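Side-chain contacts in Di-haem cytochrome c peroxidase family protein (Burkholderia thailandensis E264, PDB 6NX0), which probably acts as a diheme cytochrome c peroxidase, carrying two covalently bound c-type hemes that would pass electrons during peroxide reduction: residues A[268-271]-A[272-275]; A[281-284]-A[285-288]; A[298-301]-A[302-305]; A[428-431]-A[432-435]; A[441-444]-A[445-448]. All coordinates share one frame; numbering follows the deposited sequence.

Contact 1 (A[268-271]-A[272-275])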
loop_
_atom_site.group_PDB
_atom_site.type_symbol
_atom_site.label_atom_id
_atom_site.label_comp_id
_atom_site.label_asym_id
_atom_site.label_seq_id
_atom_site.Cartn_x
_atom_site.Cartn_y
_atom_site.Cartn_z
ATOM N N PHE A 268 15.232 1.960 6.361
ATOM C CA PHE A 268 15.386 1.110 7.546
ATOM C C PHE A 268 16.078 1.870 8.682
ATOM O O PHE A 268 17.103 1.444 9.218
ATOM C CB PHE A 268 16.152 -0.174 7.195
ATOM C CG PHE A 268 15.425 -1.076 6.227
ATOM C CD1 PHE A 268 14.323 -1.821 6.632
ATOM C CD2 PHE A 268 15.864 -1.198 4.919
ATOM C CE1 PHE A 268 13.663 -2.651 5.746
ATOM C CE2 PHE A 268 15.202 -2.029 4.030
ATOM C CZ PHE A 268 14.104 -2.760 4.460
ATOM N N SER A 269 15.485 3.013 9.045
ATOM C CA SER A 269 16.084 3.926 10.019
ATOM C C SER A 269 15.196 4.126 11.241
ATOM O O SER A 269 15.368 5.111 11.963
ATOM C CB SER A 269 16.387 5.273 9.369
ATOM O OG SER A 269 15.192 5.963 9.048
ATOM N N SER A 270 14.290 3.200 11.519
ATOM C CA SER A 270 13.365 3.360 12.629
ATOM C C SER A 270 13.994 2.866 13.926
ATOM O O SER A 270 15.030 2.193 13.927
ATOM C CB SER A 270 12.069 2.606 12.364
ATOM O OG SER A 270 12.279 1.204 12.449
ATOM N N ARG A 271 13.325 3.175 15.039
ATOM C CA ARG A 271 13.768 2.635 16.328
ATOM C C ARG A 271 13.601 1.120 16.377
ATOM O O ARG A 271 14.425 0.436 16.993
ATOM C CB ARG A 271 13.040 3.329 17.480
ATOM C CG ARG A 271 13.599 4.739 17.718
ATOM C CD ARG A 271 12.958 5.478 18.914
ATOM N NE ARG A 271 12.936 4.652 20.123
ATOM C CZ ARG A 271 11.858 4.040 20.618
ATOM N NH1 ARG A 271 10.657 4.169 20.064
ATOM N NH2 ARG A 271 11.984 3.297 21.701
ATOM N N TYR A 272 12.589 0.566 15.696
ATOM C CA TYR A 272 12.514 -0.883 15.576
ATOM C C TYR A 272 13.749 -1.437 14.866
ATOM O O TYR A 272 14.290 -2.478 15.273
ATOM C CB TYR A 272 11.224 -1.282 14.854
ATOM C CG TYR A 272 11.164 -2.761 14.559
ATOM C CD1 TYR A 272 10.747 -3.655 15.533
ATOM C CD2 TYR A 272 11.531 -3.257 13.314
ATOM C CE1 TYR A 272 10.687 -5.028 15.265
ATOM C CE2 TYR A 272 11.493 -4.618 13.042
ATOM C CZ TYR A 272 11.065 -5.495 14.027
ATOM O OH TYR A 272 11.007 -6.855 13.782
ATOM N N ASP A 273 14.217 -0.759 13.811
ATOM C CA ASP A 273 15.421 -1.211 13.106
ATOM C C ASP A 273 16.655 -1.121 13.999
ATOM O O ASP A 273 17.546 -1.973 13.925
ATOM C CB ASP A 273 15.622 -0.406 11.827
ATOM C CG ASP A 273 14.508 -0.630 10.834
ATOM O OD1 ASP A 273 14.226 -1.819 10.527
ATOM O OD2 ASP A 273 13.904 0.371 10.391
ATOM N N ALA A 274 16.719 -0.111 14.862
ATOM C CA ALA A 274 17.846 -0.022 15.787
ATOM C C ALA A 274 17.787 -1.125 16.831
ATOM O O ALA A 274 18.832 -1.577 17.320
ATOM C CB ALA A 274 17.860 1.351 16.451
ATOM N N TYR A 275 16.581 -1.559 17.194
ATOM C CA TYR A 275 16.404 -2.687 18.101
ATOM C C TYR A 275 16.810 -4.001 17.438
ATOM O O TYR A 275 17.383 -4.878 18.095
ATOM C CB TYR A 275 14.952 -2.734 18.570
ATOM C CG TYR A 275 14.486 -4.077 19.069
ATOM C CD1 TYR A 275 14.761 -4.490 20.365
ATOM C CD2 TYR A 275 13.760 -4.930 18.245
ATOM C CE1 TYR A 275 14.331 -5.723 20.829
ATOM C CE2 TYR A 275 13.323 -6.165 18.704
ATOM C CZ TYR A 275 13.613 -6.551 19.996
ATOM O OH TYR A 275 13.182 -7.777 20.457
#

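Contact 2 (A[281-284]-A[285-288])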
loop_
_atom_site.group_PDB
_atom_site.type_symbol
_atom_site.label_atom_id
_atom_site.label_comp_id
_atom_site.label_asym_id
_atom_site.label_seq_id
_atom_site.Cartn_x
_atom_site.Cartn_y
_atom_site.Cartn_z
ATOM N N PRO A 281 17.636 -0.548 22.838
ATOM C CA PRO A 281 16.410 -1.158 23.363
ATOM C C PRO A 281 15.163 -0.331 23.093
ATOM O O PRO A 281 15.206 0.897 22.997
ATOM C CB PRO A 281 16.664 -1.240 24.875
ATOM C CG PRO A 281 18.098 -0.996 25.056
ATOM C CD PRO A 281 18.516 -0.109 23.937
ATOM N N LEU A 282 14.036 -1.024 23.028
ATOM C CA LEU A 282 12.723 -0.402 23.053
ATOM C C LEU A 282 12.241 -0.288 24.494
ATOM O O LEU A 282 12.822 -0.874 25.418
ATOM C CB LEU A 282 11.734 -1.221 22.234
ATOM C CG LEU A 282 12.124 -1.432 20.771
ATOM C CD1 LEU A 282 11.093 -2.295 20.080
ATOM C CD2 LEU A 282 12.258 -0.092 20.073
ATOM N N THR A 283 11.138 0.431 24.685
ATOM C CA THR A 283 10.592 0.580 26.028
ATOM C C THR A 283 9.853 -0.683 26.449
ATOM O O THR A 283 9.420 -1.476 25.608
ATOM C CB THR A 283 9.617 1.754 26.108
ATOM O OG1 THR A 283 8.423 1.426 25.381
ATOM C CG2 THR A 283 10.224 3.051 25.560
ATOM N N PRO A 284 9.678 -0.894 27.750
ATOM C CA PRO A 284 8.862 -2.032 28.184
ATOM C C PRO A 284 7.493 -2.084 27.514
ATOM O O PRO A 284 7.062 -3.169 27.098
ATOM C CB PRO A 284 8.778 -1.826 29.699
ATOM C CG PRO A 284 10.099 -1.173 30.024
ATOM C CD PRO A 284 10.379 -0.247 28.878
ATOM N N GLN A 285 6.800 -0.949 27.394
ATOM C CA GLN A 285 5.504 -0.947 26.724
ATOM C C GLN A 285 5.635 -1.374 25.273
ATOM O O GLN A 285 4.803 -2.141 24.775
ATOM C CB GLN A 285 4.861 0.431 26.800
ATOM C CG GLN A 285 3.551 0.484 26.030
ATOM C CD GLN A 285 2.881 1.826 26.075
ATOM O OE1 GLN A 285 3.540 2.870 25.997
ATOM N NE2 GLN A 285 1.558 1.818 26.178
ATOM N N GLU A 286 6.630 -0.843 24.562
ATOM C CA GLU A 286 6.831 -1.233 23.159
ATOM C C GLU A 286 7.091 -2.730 23.044
ATOM O O GLU A 286 6.575 -3.398 22.132
ATOM C CB GLU A 286 7.967 -0.406 22.535
ATOM C CG GLU A 286 7.586 1.077 22.330
ATOM C CD GLU A 286 8.757 2.021 22.183
ATOM O OE1 GLU A 286 9.913 1.592 22.348
ATOM O OE2 GLU A 286 8.516 3.210 21.857
ATOM N N MET A 287 7.861 -3.289 23.981
ATOM C CA MET A 287 8.080 -4.732 23.995
ATOM C C MET A 287 6.790 -5.499 24.299
ATOM O O MET A 287 6.565 -6.574 23.725
ATOM C CB MET A 287 9.183 -5.078 25.008
ATOM C CG MET A 287 10.567 -4.563 24.630
ATOM S SD MET A 287 11.182 -5.125 23.039
ATOM C CE MET A 287 11.422 -6.881 23.347
ATOM N N ARG A 288 5.924 -4.988 25.180
ATOM C CA ARG A 288 4.630 -5.651 25.372
ATOM C C ARG A 288 3.842 -5.662 24.077
ATOM O O ARG A 288 3.184 -6.656 23.744
ATOM C CB ARG A 288 3.812 -4.983 26.467
ATOM C CG ARG A 288 4.360 -5.183 27.853
ATOM C CD ARG A 288 3.324 -4.856 28.896
ATOM N NE ARG A 288 2.784 -3.505 28.811
ATOM C CZ ARG A 288 3.375 -2.426 29.328
ATOM N NH1 ARG A 288 4.543 -2.531 29.957
ATOM N NH2 ARG A 288 2.804 -1.239 29.204
HETATM O O HOH W 1 6.406 3.370 25.127
#

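Contact 3 (A[298-301]-A[302-305]). With HEC (heme c), chain C.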
loop_
_atom_site.group_PDB
_atom_site.type_symbol
_atom_site.label_atom_id
_atom_site.label_comp_id
_atom_site.label_asym_id
_atom_site.label_seq_id
_atom_site.Cartn_x
_atom_site.Cartn_y
_atom_site.Cartn_z
ATOM N N LYS A 298 -3.859 -13.280 20.894
ATOM C CA LYS A 298 -4.284 -11.912 21.193
ATOM C C LYS A 298 -4.271 -11.059 19.923
ATOM O O LYS A 298 -5.280 -11.015 19.219
ATOM C CB LYS A 298 -3.418 -11.323 22.308
ATOM C CG LYS A 298 -3.715 -12.044 23.639
ATOM C CD LYS A 298 -3.147 -11.349 24.830
ATOM C CE LYS A 298 -3.515 -12.089 26.114
ATOM N NZ LYS A 298 -2.737 -11.546 27.268
ATOM N N GLY A 299 -3.139 -10.446 19.580
ATOM C CA GLY A 299 -3.104 -9.614 18.377
ATOM C C GLY A 299 -3.131 -10.430 17.090
ATOM O O GLY A 299 -3.865 -10.108 16.145
ATOM N N ASN A 300 -2.287 -11.460 17.014
ATOM C CA ASN A 300 -2.159 -12.324 15.843
ATOM C C ASN A 300 -1.817 -11.520 14.606
ATOM O O ASN A 300 -2.043 -11.974 13.480
ATOM C CB ASN A 300 -3.433 -13.139 15.639
ATOM C CG ASN A 300 -3.227 -14.330 14.731
ATOM O OD1 ASN A 300 -2.156 -14.957 14.712
ATOM N ND2 ASN A 300 -4.262 -14.653 13.958
ATOM N N CYS A 301 -1.226 -10.334 14.806
ATOM C CA CYS A 301 -0.967 -9.433 13.686
ATOM C C CYS A 301 0.067 -10.006 12.738
ATOM O O CYS A 301 -0.017 -9.819 11.516
ATOM C CB CYS A 301 -0.498 -8.094 14.236
ATOM S SG CYS A 301 -1.465 -7.425 15.565
ATOM N N MET A 302 1.042 -10.730 13.288
ATOM C CA MET A 302 2.163 -11.277 12.550
ATOM C C MET A 302 1.753 -12.337 11.541
ATOM O O MET A 302 2.555 -12.668 10.671
ATOM C CB MET A 302 3.157 -11.852 13.577
ATOM C CG MET A 302 2.783 -13.255 14.144
ATOM S SD MET A 302 1.182 -13.458 14.949
ATOM C CE MET A 302 1.100 -15.241 15.116
ATOM N N SER A 303 0.542 -12.890 11.659
ATOM C CA SER A 303 0.080 -13.894 10.708
ATOM C C SER A 303 -0.135 -13.312 9.326
ATOM O O SER A 303 -0.137 -14.062 8.345
ATOM C CB SER A 303 -1.205 -14.549 11.205
ATOM O OG SER A 303 -2.292 -13.650 11.242
ATOM N N CYS A 304 -0.322 -11.995 9.225
ATOM C CA CYS A 304 -0.456 -11.310 7.947
ATOM C C CYS A 304 0.623 -10.260 7.763
ATOM O O CYS A 304 1.211 -10.163 6.687
ATOM C CB CYS A 304 -1.834 -10.642 7.847
ATOM S SG CYS A 304 -3.166 -11.849 7.981
ATOM N N HIS A 305 0.871 -9.461 8.797
ATOM C CA HIS A 305 1.908 -8.427 8.798
ATOM C C HIS A 305 3.199 -9.036 9.333
ATOM O O HIS A 305 3.591 -8.836 10.488
ATOM C CB HIS A 305 1.492 -7.235 9.654
ATOM C CG HIS A 305 0.217 -6.576 9.235
ATOM N ND1 HIS A 305 0.143 -5.677 8.189
ATOM C CD2 HIS A 305 -1.030 -6.637 9.765
ATOM C CE1 HIS A 305 -1.103 -5.243 8.077
ATOM N NE2 HIS A 305 -1.832 -5.805 9.021
HETATM FE FE HEC C . -3.849 -5.454 9.499
HETATM C CHA HEC C . -4.456 -2.909 7.285
HETATM C CHB HEC C . -2.721 -3.184 11.816
HETATM C CHC HEC C . -3.864 -7.878 11.926
HETATM C CHD HEC C . -4.603 -7.795 7.133
HETATM N NA HEC C . -3.579 -3.443 9.519
HETATM C C1A HEC C . -3.856 -2.590 8.467
HETATM C C2A HEC C . -3.626 -1.250 8.938
HETATM C C3A HEC C . -3.053 -1.336 10.144
HETATM C C4A HEC C . -3.016 -2.721 10.542
HETATM C CMA HEC C . -2.701 -0.187 11.086
HETATM C CAA HEC C . -3.767 0.027 8.078
HETATM C CBA HEC C . -2.474 0.345 7.347
HETATM C CGA HEC C . -2.546 1.504 6.383
HETATM O O1A HEC C . -1.526 1.665 5.646
HETATM O O2A HEC C . -3.648 2.066 6.128
HETATM N NB HEC C . -3.366 -5.542 11.457
HETATM C C1B HEC C . -2.860 -4.484 12.216
HETATM C C2B HEC C . -2.626 -4.966 13.565
HETATM C C3B HEC C . -3.001 -6.241 13.635
HETATM C C4B HEC C . -3.425 -6.634 12.299
HETATM C CMB HEC C . -1.988 -4.106 14.687
HETATM C CAB HEC C . -3.071 -7.172 14.873
HETATM C CBB HEC C . -4.022 -6.583 15.939
HETATM N NC HEC C . -4.095 -7.457 9.516
HETATM C C1C HEC C . -4.130 -8.259 10.640
HETATM C C2C HEC C . -4.433 -9.595 10.209
HETATM C C3C HEC C . -4.541 -9.597 8.874
HETATM C C4C HEC C . -4.368 -8.242 8.408
HETATM C CMC HEC C . -4.486 -10.776 11.204
HETATM C CAC HEC C . -4.607 -10.823 7.949
HETATM C CBC HEC C . -5.909 -11.592 8.258
HETATM N ND HEC C . -4.369 -5.355 7.555
HETATM C C1D HEC C . -4.655 -6.474 6.765
HETATM C C2D HEC C . -5.216 -6.012 5.530
HETATM C C3D HEC C . -5.263 -4.535 5.599
HETATM C C4D HEC C . -4.673 -4.186 6.863
HETATM C CMD HEC C . -5.695 -6.853 4.350
HETATM C CAD HEC C . -5.819 -3.581 4.534
HETATM C CBD HEC C . -7.316 -3.464 4.748
HETATM C CGD HEC C . -7.881 -2.278 4.008
HETATM O O1D HEC C . -7.088 -1.441 3.510
HETATM O O2D HEC C . -9.131 -2.090 4.075
#

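Contact 4 (A[428-431]-A[432-435]). With NO3 (nitrate ion), chain F.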
loop_
_atom_site.group_PDB
_atom_site.type_symbol
_atom_site.label_atom_id
_atom_site.label_comp_id
_atom_site.label_asym_id
_atom_site.label_seq_id
_atom_site.Cartn_x
_atom_site.Cartn_y
_atom_site.Cartn_z
ATOM N N ASN A 428 -12.418 -16.176 10.849
ATOM C CA ASN A 428 -11.781 -17.252 11.585
ATOM C C ASN A 428 -10.373 -16.922 12.062
ATOM O O ASN A 428 -9.854 -17.658 12.901
ATOM C CB ASN A 428 -11.786 -18.541 10.742
ATOM C CG ASN A 428 -13.203 -19.119 10.588
ATOM O OD1 ASN A 428 -13.785 -19.636 11.544
ATOM N ND2 ASN A 428 -13.770 -18.988 9.399
ATOM N N SER A 429 -9.754 -15.828 11.612
ATOM C CA SER A 429 -8.449 -15.450 12.142
ATOM C C SER A 429 -8.657 -14.719 13.466
ATOM O O SER A 429 -9.462 -13.789 13.534
ATOM C CB SER A 429 -7.684 -14.540 11.176
ATOM O OG SER A 429 -7.167 -15.227 10.042
ATOM N N THR A 430 -7.934 -15.122 14.514
ATOM C CA THR A 430 -7.859 -14.276 15.701
ATOM C C THR A 430 -7.356 -12.895 15.277
ATOM O O THR A 430 -6.449 -12.807 14.446
ATOM C CB THR A 430 -6.908 -14.893 16.744
ATOM O OG1 THR A 430 -7.472 -16.114 17.248
ATOM C CG2 THR A 430 -6.628 -13.942 17.947
ATOM N N PRO A 431 -7.891 -11.789 15.847
ATOM C CA PRO A 431 -8.911 -11.638 16.887
ATOM C C PRO A 431 -10.314 -11.389 16.336
ATOM O O PRO A 431 -11.214 -11.037 17.068
ATOM C CB PRO A 431 -8.396 -10.426 17.678
ATOM C CG PRO A 431 -7.805 -9.562 16.596
ATOM C CD PRO A 431 -7.196 -10.510 15.591
ATOM N N MET A 432 -10.500 -11.620 15.035
ATOM C CA MET A 432 -11.761 -11.335 14.357
ATOM C C MET A 432 -12.710 -12.538 14.347
ATOM O O MET A 432 -13.599 -12.619 13.481
ATOM C CB MET A 432 -11.482 -10.881 12.926
ATOM C CG MET A 432 -10.552 -9.666 12.796
ATOM S SD MET A 432 -9.953 -9.335 11.083
ATOM C CE MET A 432 -9.858 -10.964 10.369
ATOM N N ASN A 433 -12.554 -13.460 15.303
ATOM C CA ASN A 433 -13.261 -14.740 15.301
ATOM C C ASN A 433 -14.077 -14.957 16.574
ATOM O O ASN A 433 -14.342 -16.100 16.960
ATOM C CB ASN A 433 -12.276 -15.896 15.105
ATOM C CG ASN A 433 -11.175 -15.936 16.169
ATOM O OD1 ASN A 433 -11.066 -15.041 17.004
ATOM N ND2 ASN A 433 -10.345 -16.972 16.118
ATOM N N ARG A 434 -14.475 -13.877 17.239
ATOM C CA ARG A 434 -15.219 -13.944 18.495
ATOM C C ARG A 434 -16.599 -13.340 18.314
ATOM O O ARG A 434 -16.732 -12.147 18.010
ATOM C CB ARG A 434 -14.467 -13.219 19.598
ATOM C CG ARG A 434 -13.107 -13.804 19.816
ATOM C CD ARG A 434 -12.494 -13.282 21.074
ATOM N NE ARG A 434 -11.295 -14.036 21.397
ATOM C CZ ARG A 434 -10.922 -14.354 22.630
ATOM N NH1 ARG A 434 -11.665 -14.010 23.671
ATOM N NH2 ARG A 434 -9.810 -15.025 22.807
ATOM N N ARG A 435 -17.623 -14.151 18.532
ATOM C CA ARG A 435 -18.981 -13.717 18.300
ATOM C C ARG A 435 -19.406 -12.716 19.367
ATOM O O ARG A 435 -18.821 -12.663 20.454
ATOM C CB ARG A 435 -19.927 -14.914 18.304
ATOM C CG ARG A 435 -19.501 -16.018 17.348
ATOM C CD ARG A 435 -20.555 -17.135 17.185
ATOM N NE ARG A 435 -19.989 -18.201 16.361
ATOM C CZ ARG A 435 -20.062 -18.256 15.032
ATOM N NH1 ARG A 435 -20.720 -17.324 14.340
ATOM N NH2 ARG A 435 -19.476 -19.259 14.388
HETATM N N NO3 F . -18.845 -21.824 16.773
HETATM O O1 NO3 F . -18.727 -22.957 17.332
HETATM O O2 NO3 F . -18.768 -21.721 15.513
HETATM O O3 NO3 F . -19.050 -20.784 17.470
HETATM O O HOH W 2 -9.730 -14.764 19.251
#

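Contact 5 (A[441-444]-A[445-448])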
loop_
_atom_site.group_PDB
_atom_site.type_symbol
_atom_site.label_atom_id
_atom_site.label_comp_id
_atom_site.label_asym_id
_atom_site.label_seq_id
_atom_site.Cartn_x
_atom_site.Cartn_y
_atom_site.Cartn_z
ATOM N N ALA A 441 -10.538 -10.500 22.323
ATOM C CA ALA A 441 -9.251 -11.138 22.582
ATOM C C ALA A 441 -8.332 -10.274 23.445
ATOM O O ALA A 441 -7.512 -10.814 24.196
ATOM C CB ALA A 441 -8.550 -11.476 21.269
ATOM N N MET A 442 -8.430 -8.943 23.333
ATOM C CA MET A 442 -7.494 -8.017 23.959
ATOM C C MET A 442 -8.215 -6.992 24.826
ATOM O O MET A 442 -9.400 -6.706 24.644
ATOM C CB MET A 442 -6.675 -7.302 22.892
ATOM C CG MET A 442 -5.672 -8.191 22.243
ATOM S SD MET A 442 -4.678 -7.364 21.022
ATOM C CE MET A 442 -5.854 -7.137 19.718
ATOM N N THR A 443 -7.470 -6.405 25.777
ATOM C CA THR A 443 -7.967 -5.290 26.564
ATOM C C THR A 443 -7.637 -3.970 25.874
ATOM O O THR A 443 -6.833 -3.914 24.940
ATOM C CB THR A 443 -7.324 -5.279 27.934
ATOM O OG1 THR A 443 -5.927 -5.080 27.749
ATOM C CG2 THR A 443 -7.545 -6.613 28.652
ATOM N N ASP A 444 -8.204 -2.880 26.392
ATOM C CA ASP A 444 -7.837 -1.578 25.843
ATOM C C ASP A 444 -6.368 -1.264 26.109
ATOM O O ASP A 444 -5.700 -0.634 25.277
ATOM C CB ASP A 444 -8.762 -0.494 26.401
ATOM C CG ASP A 444 -10.086 -0.437 25.661
ATOM O OD1 ASP A 444 -10.073 -0.536 24.406
ATOM O OD2 ASP A 444 -11.131 -0.312 26.323
ATOM N N ALA A 445 -5.811 -1.741 27.227
ATOM C CA ALA A 445 -4.381 -1.559 27.455
ATOM C C ALA A 445 -3.550 -2.309 26.414
ATOM O O ALA A 445 -2.496 -1.830 25.976
ATOM C CB ALA A 445 -4.016 -2.026 28.872
ATOM N N ASP A 446 -3.996 -3.512 26.030
ATOM C CA ASP A 446 -3.338 -4.240 24.954
ATOM C C ASP A 446 -3.324 -3.416 23.670
ATOM O O ASP A 446 -2.309 -3.353 22.973
ATOM C CB ASP A 446 -4.057 -5.560 24.664
ATOM C CG ASP A 446 -3.912 -6.598 25.775
ATOM O OD1 ASP A 446 -2.969 -6.501 26.588
ATOM O OD2 ASP A 446 -4.743 -7.534 25.807
ATOM N N VAL A 447 -4.457 -2.802 23.342
ATOM C CA VAL A 447 -4.533 -1.980 22.133
ATOM C C VAL A 447 -3.556 -0.821 22.232
ATOM O O VAL A 447 -2.835 -0.512 21.270
ATOM C CB VAL A 447 -5.978 -1.505 21.925
ATOM C CG1 VAL A 447 -6.055 -0.451 20.817
ATOM C CG2 VAL A 447 -6.871 -2.681 21.588
ATOM N N ASP A 448 -3.513 -0.153 23.398
ATOM C CA ASP A 448 -2.546 0.927 23.595
ATOM C C ASP A 448 -1.110 0.445 23.359
ATOM O O ASP A 448 -0.284 1.154 22.772
ATOM C CB ASP A 448 -2.656 1.502 25.010
ATOM C CG ASP A 448 -4.036 2.094 25.346
ATOM O OD1 ASP A 448 -4.857 2.403 24.455
ATOM O OD2 ASP A 448 -4.300 2.268 26.561
#

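Contact 1 (A[268-271]-A[272-275])
The F268 ring meets the carboxylate of D273 with its edge: OD1 of D273 sits at the rim, 3.9 Å from CD1 of F268 and near the ring plane, and the two planes are 81° apart. Elsewhere around the ring, Y165 packs edge-to-face and R373 and P314 touch it. The two tyrosine rings lead away from the turn. Y272 is edge-to-face with F319 and bonds through OH to S317; its carbonyl O lies at the edge of the Y275 ring, in plane, while Y275 reaches M287 and L290 on helix 284-293.

OD1 of D273 carries a salt bridge to R373; OD2, the other oxygen, faces the cap. D273 OD2 accepts from the backbone N of S270 at 3.1 Å, using the lone pair that points away from OD1. It also accepts from OG of S270 at 2.8 Å, and this hydroxyl comes from well above the carboxylate plane. In return, the N-H of D273 reaches OG of S270 at 3.1 Å, with an angle of 157°. These reciprocal bonds form a capping box at the start of helix 271-276. Serine suits the N-cap because its short side chain folds back over the first turn. In the aspartate, CG beside its own backbone N (chi1 -64°) turns the carboxylate back to the N-H and hydroxyl of S270.

Regular helix bonding begins at once, with the N-H of A274 going to O of S270 and that of Y275 to O of R271 at 2.9 Å. NH2 of R271 forms a salt bridge with OE1 of E286.

Contact 2 (A[281-284]-A[285-288])
T283 and E286 grip each other in a capping box at the start of helix 284-293. The backbone N-H of T283 points at OE1 of E286 over 2.9 Å in an almost straight bond (175°), meeting the oxygen from above the carboxylate plane. The return bond runs from N of E286 to OG1 of T283 at 3.0 Å. Glutamate has one methylene more than aspartate, and its chain, extended beyond CG, carries the carboxylate back over the cap; CG itself passes 3.2 Å from OG1 of T283. Threonine supplies the accepting hydroxyl, while its CG2 lies beside OE1 of E286.

P284 fits the first helical turn, where a residue without an N-H loses no helix bond; its carbonyl receives the N-H of R288. L282, just before the cap, puts CB 3.4 Å from OE1 of E286 and packs against the sulfur of M287, crossing each side chain at about a right angle. Y275 and R271 of the preceding helix also touch L282.

Farther out, E286 OE1 forms a salt bridge with R271. NE2 of Q285 hydrogen-bonds to OD1 of D449, NE of R288 forms a salt bridge with its OD2, and the guanidinium of R288 has one face over CA of Q285. A water joins the two segments, standing 2.8 Å from OG1 of T283 and donating to OE1 of Q285 at 3.0 Å.

Contact 3 (A[298-301]-A[302-305])
C301 and C304 fasten this CXXCH heme c motif to the porphyrin, while N300 and S303 hold its turn. In H305, the third anchor, CB lies 3.5 Å from O of C301. Beyond it, chi1 of -58° places CG beside the backbone N and directs the imidazole toward the heme. CD2 and CE1 pass on either side of NE2, near the pyrrole nitrogens NB and ND of the heme. The tip, NE2, binds the iron at 2.1 Å. On the ring's other nitrogen, ND1 donates to the carbonyl of F319, which fixes the rotation of the imidazole.

The thioethers are 1.8 Å each, from SG of C301 to CAB and from SG of C304 to CAC of the heme. Cysteine suits both places because its thiol forms the thioether bond to a heme vinyl group. The intervening 3-10 turn is closed through carbonyls: O of C301 takes the N-H of H305 at 2.9 Å, in the carbonyl plane, and that of C304 from above it. O of N300 accepts from both OG and N of S303, the hydroxyl approaching at 2.8 Å. The M302 chain, bent at chi2, brings CE 3.3 Å from OD1 of N300, and ND2 of N300 bonds to T430.

With OH of Y397 as second axial ligand, the iron has a nitrogen and an oxygen donor, in a heme also held by two thioethers.

Contact 4 (A[428-431]-A[432-435])
N433 folds its carboxamide back over T430, while M432 and P431 form the buried side of this turn. The peptide bond before P431 is cis, a geometry proline accommodates readily, and a type VI turn results, with P431 at its third position. O of S429 receives the N-H of M432 at 2.8 Å, in the carbonyl plane, closing it. P431 and M432 both lean on Y397, the tyrosine ligand of the nearby heme.

The outer side is polar and looser. With chi1 at 57°, N433 has CG between its backbone N and carbonyl carbon, which turns the amide toward the preceding residues. Its ND2 donates to OG1 of T430 at 3.2 Å, where OG1 lies 28° out of the amide plane of N433, and only weakly to O of N428. A water donates to OD1 of N433 and accepts from NE of R434; NH1 of R434 bonds to P439.

R435 is exposed and does not contact 428-431; it holds a nitrate, probably from the crystallisation liquor, through NE to O3 (3.0 Å) and NH2 to O2 (2.8 Å). That edge of the guanidinium matches two oxygens of a planar anion, a paired hydrogen-bond pattern.

Contact 5 (A[441-444]-A[445-448])
With chi1 at 63°, T443 holds OG1 between its backbone N and carbonyl carbon, and D446, with CG beside its own backbone N (chi1 -69°), swings its carboxylate back to meet it. OG1 of T443 accepts the N-H of D446 at 3.0 Å. In the other direction, the N-H of T443 donates to OD2 of D446 at 3.0 Å, with an angle of 166°, from above the carboxylate plane. Together they make a capping box at the N-terminus of helix 444-455, with threonine as N-cap and aspartate at the third helical position. A negative carboxylate would probably be favoured here by the positive end of the helix dipole.

M442, itself buried, lies against D446: its CB is 3.6 Å from CB of D446, and its long, unbranched chain crosses the aspartate obliquely and reaches K298. V447 follows the cap, its N-H bonded to O of T443 at 3.1 Å, and CG2 touches that same oxygen while the side chain packs on R391 and V394 of helix 390-399. D444 and D448, one turn apart, both form salt bridges with R391, which would offset their like charges.

Contacts 1, 2 and 5 are capping boxes that start three helices; contacts 3 and 4 lie in loops beside the second heme. Contact 3 supplies that heme's covalent anchors and histidine ligand. Contact 4, with its centre about 12 Å from that of contact 3, joins it through N300 ND2 and T430 O, 2.9 Å apart in a probable hydrogen bond. Contact 5 adds M442, whose sulfur SD is 3.7 Å from N of G299 and whose side chain approaches the heme to about 4 Å. Contacts 1 and 2 are tied by R271 NH2 to E286 OE1 at 2.8 Å, whereas contacts 1 and 3 stay about 8 Å apart at their nearest atoms.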